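Local coordinates for protein exodeoxyribonuclease III (Methanosarcina mazei, PDB 5J8N) that binds magnesium and probably acts in DNA repair, cutting DNA at abasic sites and degrading double strands from the 3' end, at residues A16-K20 against G21-L25; V224-S227 against E228-E232. The protein carries 3 engineered substitutions. One frame throughout, in Å; residues are numbered along the deposited sequence.

Contact 1. Residues A16-K20 against G21-L25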
loop_
_atom_site.group_PDB
_atom_site.type_symbol
_atom_site.label_atom_id
_atom_site.label_comp_id
_atom_site.label_asym_id
_atom_site.label_seq_id
_atom_site.Cartn_x
_atom_site.Cartn_y
_atom_site.Cartn_z
ATOM N N ALA A 16 -10.801 -10.444 10.141
ATOM C CA ALA A 16 -11.866 -10.891 9.252
ATOM C C ALA A 16 -11.291 -11.506 7.975
ATOM O O ALA A 16 -11.768 -12.567 7.506
ATOM C CB ALA A 16 -12.785 -9.698 8.932
ATOM N N ALA A 17 -10.240 -10.931 7.455
ATOM C CA ALA A 17 -9.666 -11.373 6.171
ATOM C C ALA A 17 -8.995 -12.743 6.342
ATOM O O ALA A 17 -8.929 -13.513 5.363
ATOM C CB ALA A 17 -8.678 -10.344 5.632
ATOM N N VAL A 18 -8.554 -13.107 7.533
ATOM C CA VAL A 18 -7.950 -14.422 7.800
ATOM C C VAL A 18 -8.958 -15.539 7.562
ATOM O O VAL A 18 -8.594 -16.697 7.294
ATOM C CB VAL A 18 -7.375 -14.463 9.233
ATOM C CG1 VAL A 18 -7.211 -15.910 9.780
ATOM C CG2 VAL A 18 -6.019 -13.717 9.220
ATOM N N LYS A 19 -10.243 -15.228 7.696
ATOM C CA LYS A 19 -11.269 -16.209 7.442
ATOM C C LYS A 19 -11.722 -16.209 5.992
ATOM O O LYS A 19 -12.581 -16.999 5.634
ATOM C CB LYS A 19 -12.493 -15.962 8.343
ATOM C CG LYS A 19 -12.167 -16.050 9.831
ATOM C CD LYS A 19 -13.389 -15.742 10.720
ATOM C CE LYS A 19 -14.418 -16.805 10.638
ATOM N NZ LYS A 19 -15.618 -16.381 11.394
ATOM N N LYS A 20 -11.215 -15.300 5.186
ATOM C CA LYS A 20 -11.719 -15.104 3.836
ATOM C C LYS A 20 -10.604 -15.156 2.815
ATOM O O LYS A 20 -10.711 -14.595 1.745
ATOM C CB LYS A 20 -12.427 -13.746 3.731
ATOM C CG LYS A 20 -13.626 -13.655 4.537
ATOM C CD LYS A 20 -14.595 -14.693 4.103
ATOM C CE LYS A 20 -15.950 -14.435 4.670
ATOM N NZ LYS A 20 -16.925 -15.399 4.064
ATOM N N GLY A 21 -9.543 -15.838 3.179
ATOM C CA GLY A 21 -8.531 -16.143 2.179
ATOM C C GLY A 21 -7.166 -15.569 2.437
ATOM O O GLY A 21 -6.215 -15.919 1.694
ATOM N N PHE A 22 -7.036 -14.612 3.360
ATOM C CA PHE A 22 -5.720 -14.054 3.539
ATOM C C PHE A 22 -4.721 -15.140 3.925
ATOM O O PHE A 22 -3.577 -15.123 3.435
ATOM C CB PHE A 22 -5.707 -12.915 4.581
ATOM C CG PHE A 22 -4.311 -12.455 4.848
ATOM C CD1 PHE A 22 -3.652 -11.733 3.861
ATOM C CD2 PHE A 22 -3.620 -12.913 5.960
ATOM C CE1 PHE A 22 -2.319 -11.400 4.014
ATOM C CE2 PHE A 22 -2.280 -12.531 6.124
ATOM C CZ PHE A 22 -1.662 -11.822 5.160
ATOM N N LEU A 23 -5.096 -16.062 4.795
ATOM C CA LEU A 23 -4.172 -17.094 5.194
ATOM C C LEU A 23 -3.830 -17.956 3.992
ATOM O O LEU A 23 -2.686 -18.406 3.838
ATOM C CB LEU A 23 -4.761 -17.940 6.312
ATOM C CG LEU A 23 -3.907 -18.388 7.465
ATOM C CD1 LEU A 23 -3.273 -17.179 8.127
ATOM C CD2 LEU A 23 -4.903 -19.072 8.392
ATOM N N ASP A 24 -4.814 -18.223 3.141
ATOM C CA ASP A 24 -4.497 -19.020 1.947
ATOM C C ASP A 24 -3.431 -18.320 1.103
ATOM O O ASP A 24 -2.482 -18.956 0.603
ATOM C CB ASP A 24 -5.737 -19.265 1.066
ATOM C CG ASP A 24 -6.844 -20.023 1.773
ATOM O OD1 ASP A 24 -6.603 -20.721 2.783
ATOM O OD2 ASP A 24 -7.968 -19.877 1.280
ATOM N N LEU A 25 -3.579 -17.000 0.960
ATOM C CA LEU A 25 -2.640 -16.250 0.143
ATOM C C LEU A 25 -1.247 -16.344 0.743
ATOM O O LEU A 25 -0.260 -16.567 0.053
ATOM C CB LEU A 25 -3.084 -14.804 0.053
ATOM C CG LEU A 25 -2.277 -13.796 -0.738
ATOM C CD1 LEU A 25 -3.179 -12.626 -1.186
ATOM C CD2 LEU A 25 -1.183 -13.312 0.141
#
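Ala17 and Phe22 meet at a sharp corner between two short helices, 14-18 and 22-27, with Gly21 as the N-cap of the second. The backbone holds the corner through Ala17 O. Phe22 N donates to Ala17 O at 3.0 Å, a fairly straight bond, while Lys20 N reaches the same oxygen from the opposite face of the carbonyl plane, so one acceptor ties both the ending helix and the next. Gly21 has a positive phi of 118°; any CB there would be jammed against Lys20 O. Its own carbonyl then starts the new helix, taking a bond from Leu25 N.

Apolar side chains add to the corner. Phe22 places CB 4.1 Å from Ala17 CB. With its ring anti to the backbone N (chi1 174°), Phe22 carries the ring away from the corner to Trp9, Val34 and Val36 on strands 3-10 and 33-37. Val18 spreads its two methyls over different partners, and Val50 and Glu49 of helix 48-51 also pack against this valine. Val18 CG2 approaches the Phe22 ring obliquely, 4.1 Å from CD2, and Val18 CG1 lies 4.2 Å from Leu23 CD2.

Contact 2. Residues V224-S227 against E228-E232; sequences VFVS and ENLRE
Ser227 OG donates to Asn229 OD1 at 2.6 Å, a short hydrogen bond between side chains two residues apart, tilted 29° from the amide carbonyl plane. Both side chains also reach residues 144-146, at the start of the neighbouring strand 146-149: Leu146 N bonds to the same serine hydroxyl, and Asn229 ND2 gives a hydrogen bond to Lys144 O. Chi1 of 48° tucks the serine hydroxyl between its own backbone N and carbonyl carbon, where it can serve both partners.

The backbone turns with it. Leu230 N bonds to Ser227 O at 2.9 Å, and Arg231 N bonds to Glu228 O, two successive turns of 3-10 helix. Here strand 218-227 leaves one sheet of the DNase I-like sandwich, and the chain crosses towards strand 234-239 in the other.

Apolar packing adds to the turn: Leu230 runs about at right angles to Val226, CB to CB 3.9 Å, with Phe257, Val147 and Leu253 nearby.

A salt bridge joins Glu228 and Arg231 within the 3-10 segment, met side-on, Arg231 NE to Glu228 OE1 at 2.8 Å, nearly straight and in the guanidinium plane. Arg231 NH2 reaches Glu228 OE2 at 2.9 Å, more bent. With an alanine at Glu228, the Arg231 guanidinium is likely to lose its carboxylate mate and to be freer to turn. As built, Arg231 also packs on Leu190, as does Glu228.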
loop_
_atom_site.group_PDB
_atom_site.type_symbol
_atom_site.label_atom_id
_atom_site.label_comp_id
_atom_site.label_asym_id
_atom_site.label_seq_id
_atom_site.Cartn_x
_atom_site.Cartn_y
_atom_site.Cartn_z
ATOM N N VAL A 224 2.119 0.366 -6.250
ATOM C CA VAL A 224 3.505 0.179 -5.809
ATOM C C VAL A 224 4.321 1.162 -6.603
ATOM O O VAL A 224 4.344 1.152 -7.844
ATOM C CB VAL A 224 4.052 -1.262 -5.966
ATOM C CG1 VAL A 224 5.421 -1.358 -5.312
ATOM C CG2 VAL A 224 3.087 -2.302 -5.360
ATOM N N PHE A 225 5.016 2.061 -5.916
ATOM C CA PHE A 225 5.916 3.030 -6.519
ATOM C C PHE A 225 7.342 2.592 -6.360
ATOM O O PHE A 225 7.683 1.915 -5.370
ATOM C CB PHE A 225 5.759 4.402 -5.874
ATOM C CG PHE A 225 4.341 4.894 -5.836
ATOM C CD1 PHE A 225 3.764 5.468 -6.976
ATOM C CD2 PHE A 225 3.612 4.766 -4.697
ATOM C CE1 PHE A 225 2.429 5.940 -6.930
ATOM C CE2 PHE A 225 2.280 5.233 -4.632
ATOM C CZ PHE A 225 1.692 5.799 -5.779
ATOM N N VAL A 226 8.163 2.934 -7.322
ATOM C CA VAL A 226 9.632 2.710 -7.162
ATOM C C VAL A 226 10.356 3.985 -7.477
ATOM O O VAL A 226 9.950 4.778 -8.333
ATOM C CB VAL A 226 10.163 1.553 -8.030
ATOM C CG1 VAL A 226 9.469 0.216 -7.618
ATOM C CG2 VAL A 226 10.010 1.834 -9.549
ATOM N N SER A 227 11.459 4.218 -6.780
ATOM C CA SER A 227 12.367 5.276 -7.210
ATOM C C SER A 227 12.917 4.940 -8.595
ATOM O O SER A 227 13.036 3.768 -8.979
ATOM C CB SER A 227 13.498 5.451 -6.203
ATOM O OG SER A 227 14.066 4.177 -5.877
ATOM N N GLU A 228 13.240 5.977 -9.349
ATOM C CA GLU A 228 13.693 5.817 -10.728
ATOM C C GLU A 228 14.877 4.883 -10.866
ATOM O O GLU A 228 15.001 4.203 -11.890
ATOM C CB GLU A 228 14.058 7.223 -11.298
ATOM C CG GLU A 228 14.848 7.222 -12.601
ATOM C CD GLU A 228 14.034 6.730 -13.751
ATOM O OE1 GLU A 228 14.636 6.170 -14.709
ATOM O OE2 GLU A 228 12.793 6.924 -13.707
ATOM N N ASN A 229 15.749 4.871 -9.846
ATOM C CA ASN A 229 16.916 3.992 -9.931
ATOM C C ASN A 229 16.534 2.491 -9.942
ATOM O O ASN A 229 17.394 1.674 -10.301
ATOM C CB ASN A 229 17.929 4.258 -8.811
ATOM C CG ASN A 229 17.337 4.103 -7.420
ATOM O OD1 ASN A 229 16.224 3.624 -7.232
ATOM N ND2 ASN A 229 18.118 4.512 -6.406
ATOM N N LEU A 230 15.269 2.138 -9.693
ATOM C CA LEU A 230 14.805 0.750 -9.812
ATOM C C LEU A 230 14.106 0.418 -11.144
ATOM O O LEU A 230 13.675 -0.726 -11.349
ATOM C CB LEU A 230 13.856 0.446 -8.662
ATOM C CG LEU A 230 14.535 0.177 -7.314
ATOM C CD1 LEU A 230 13.495 0.074 -6.223
ATOM C CD2 LEU A 230 15.292 -1.161 -7.379
ATOM N N ARG A 231 14.083 1.358 -12.081
ATOM C CA ARG A 231 13.326 1.152 -13.341
ATOM C C ARG A 231 13.684 -0.158 -14.024
ATOM O O ARG A 231 12.748 -0.904 -14.360
ATOM C CB ARG A 231 13.569 2.312 -14.313
ATOM C CG ARG A 231 12.873 2.138 -15.673
ATOM C CD ARG A 231 13.314 3.246 -16.644
ATOM N NE ARG A 231 12.872 4.583 -16.237
ATOM C CZ ARG A 231 11.646 5.038 -16.462
ATOM N NH1 ARG A 231 10.768 4.240 -17.056
ATOM N NH2 ARG A 231 11.298 6.262 -16.082
ATOM N N GLU A 232 14.968 -0.485 -14.149
ATOM C CA GLU A 232 15.344 -1.649 -14.946
ATOM C C GLU A 232 15.159 -2.936 -14.144
ATOM O O GLU A 232 15.228 -4.044 -14.702
ATOM C CB GLU A 232 16.775 -1.531 -15.406
ATOM C CG GLU A 232 17.069 -0.235 -16.128
ATOM C CD GLU A 232 16.096 0.077 -17.245
ATOM O OE1 GLU A 232 15.647 -0.861 -17.941
ATOM O OE2 GLU A 232 15.789 1.277 -17.438
#

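Overall arrangement
From the N terminus, strand 3-10 of the six-stranded sheet leads into helix 14-18, and contact 1 closes the tight corner into helix 22-27, which carries the chain back onto that same sheet at strand 33-37. Some two hundred residues later, contact 2 closes the turn that ends strand 218-227 of the other sheet and sends the chain towards strand 234-239, an outer strand of the first. The two neither nest nor cross: they follow in series, on opposite sides of the chain's centre, with centres 30 Å apart. Contact 1 joins two helices, the second of which packs on the six-stranded sheet, whereas contact 2 marks a crossing between the two sheets.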